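Local structure of gram-negative insecticidal protein (Chromobacterium piscinae, 6FBM) at residues Y206-V210 against G211-I215. The protein is an insecticidal toxin of the MACPF and beta-tripod families that probably kills insects by forming pores in membranes. Residues are numbered along the deposited sequence; the frame is centred on the assembly and turned at random.
Sequences YKALV and GEIKI
The carbonyl oxygen of K207 is gripped by two amides of the chain that follows. I213 N donates an almost straight hydrogen bond to K207 O (3.1 Å, 169°), arriving from above the carbonyl plane. E212 N adds a weak, bent one at 2.8 Å from K207 O, and G211 N makes another weak bond, to A208 O. This 6→1 and 5→2 pair forms a Schellman motif at the C-terminal end of helix 198-209, reinforced by the straighter I213 bond; G211, the first residue to leave helical geometry, has a positive phi and turns the backbone. Just past the turn, I213 O receives a CA-H...O contact from A208 CA (3.4 Å). With CG1 wedged between its backbone N and carbonyl carbon (chi1 65°), I213 lays that methylene over A208 N at 3.5 Å and near K207 CB. On A208 CB rests the tip of I215, CD1 at 3.6 Å. E212 runs extended alongside V210, its OE2 3.5 Å from V210 CG2, while its OE1 meets the aliphatic shaft of K207; the K207 ammonium instead forms a salt bridge with E203. Within the MACPF domain, Y206 and L209 pack on strand 179-187, V210 on helices 246-250 and 255-269, and I215 on helix 220-230.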
loop_
_atom_site.group_PDB
_atom_site.type_symbol
_atom_site.label_atom_id
_atom_site.label_comp_id
_atom_site.label_asym_id
_atom_site.label_seq_id
_atom_site.Cartn_x
_atom_site.Cartn_y
_atom_site.Cartn_z
ATOM N N TYR A 206 20.898 29.589 7.112
ATOM C CA TYR A 206 20.618 28.167 6.940
ATOM C C TYR A 206 19.895 27.629 8.173
ATOM O O TYR A 206 18.856 27.008 8.052
ATOM C CB TYR A 206 21.896 27.339 6.660
ATOM C CG TYR A 206 21.606 25.870 6.698
ATOM C CD1 TYR A 206 20.964 25.239 5.635
ATOM C CD2 TYR A 206 21.909 25.109 7.845
ATOM C CE1 TYR A 206 20.662 23.891 5.706
ATOM C CE2 TYR A 206 21.605 23.761 7.910
ATOM C CZ TYR A 206 20.982 23.170 6.852
ATOM O OH TYR A 206 20.680 21.853 6.936
ATOM N N LYS A 207 20.440 27.879 9.353
ATOM C CA LYS A 207 19.852 27.347 10.598
ATOM C C LYS A 207 18.447 27.836 10.896
ATOM O O LYS A 207 17.668 27.096 11.459
ATOM C CB LYS A 207 20.761 27.595 11.798
ATOM C CG LYS A 207 21.940 26.663 11.784
ATOM C CD LYS A 207 22.848 26.882 12.983
ATOM C CE LYS A 207 23.954 25.830 12.992
ATOM N NZ LYS A 207 25.035 26.255 13.924
ATOM N N ALA A 208 18.130 29.065 10.530
ATOM C CA ALA A 208 16.767 29.587 10.686
ATOM C C ALA A 208 15.827 28.932 9.699
ATOM O O ALA A 208 14.658 28.664 10.005
ATOM C CB ALA A 208 16.736 31.094 10.497
ATOM N N LEU A 209 16.347 28.665 8.513
ATOM C CA LEU A 209 15.575 28.069 7.442
ATOM C C LEU A 209 15.067 26.690 7.803
ATOM O O LEU A 209 13.904 26.378 7.602
ATOM C CB LEU A 209 16.457 27.990 6.201
ATOM C CG LEU A 209 15.841 27.804 4.879
ATOM C CD1 LEU A 209 14.766 28.831 4.575
ATOM C CD2 LEU A 209 16.964 27.955 3.855
ATOM N N VAL A 210 15.950 25.884 8.361
ATOM C CA VAL A 210 15.627 24.551 8.812
ATOM C C VAL A 210 15.117 24.477 10.240
ATOM O O VAL A 210 14.817 23.415 10.725
ATOM C CB VAL A 210 16.854 23.598 8.625
ATOM C CG1 VAL A 210 17.359 23.662 7.184
ATOM C CG2 VAL A 210 17.936 23.809 9.632
ATOM N N GLY A 211 15.058 25.594 10.928
ATOM C CA GLY A 211 14.460 25.654 12.261
ATOM C C GLY A 211 15.371 25.253 13.392
ATOM O O GLY A 211 14.904 25.093 14.514
ATOM N N GLU A 212 16.669 25.101 13.140
ATOM C CA GLU A 212 17.597 24.864 14.247
ATOM C C GLU A 212 17.740 26.093 15.147
ATOM O O GLU A 212 17.990 25.957 16.361
ATOM C CB GLU A 212 18.947 24.381 13.749
ATOM C CG GLU A 212 18.915 22.933 13.263
ATOM C CD GLU A 212 20.112 22.564 12.427
ATOM O OE1 GLU A 212 21.205 23.154 12.672
ATOM O OE2 GLU A 212 19.955 21.657 11.565
ATOM N N ILE A 213 17.555 27.280 14.565
ATOM C CA ILE A 213 17.300 28.476 15.361
ATOM C C ILE A 213 15.982 29.089 14.918
ATOM O O ILE A 213 15.526 28.877 13.808
ATOM C CB ILE A 213 18.456 29.491 15.300
ATOM C CG1 ILE A 213 18.633 30.067 13.885
ATOM C CG2 ILE A 213 19.754 28.845 15.763
ATOM C CD1 ILE A 213 19.758 31.056 13.787
ATOM N N LYS A 214 15.372 29.839 15.829
ATOM C CA LYS A 214 14.369 30.834 15.439
ATOM C C LYS A 214 15.017 32.182 15.637
ATOM O O LYS A 214 15.704 32.390 16.628
ATOM C CB LYS A 214 13.059 30.733 16.232
ATOM C CG LYS A 214 11.929 31.619 15.663
ATOM C CD LYS A 214 11.558 32.826 16.542
ATOM C CE LYS A 214 10.504 32.529 17.585
ATOM N NZ LYS A 214 10.151 33.739 18.392
ATOM N N ILE A 215 14.819 33.064 14.662
ATOM C CA ILE A 215 15.359 34.411 14.718
ATOM C C ILE A 215 14.201 35.293 15.144
ATOM O O ILE A 215 13.113 35.201 14.579
ATOM C CB ILE A 215 15.871 34.861 13.347
ATOM C CG1 ILE A 215 16.928 33.885 12.858
ATOM C CG2 ILE A 215 16.408 36.286 13.406
ATOM C CD1 ILE A 215 17.693 34.340 11.619
#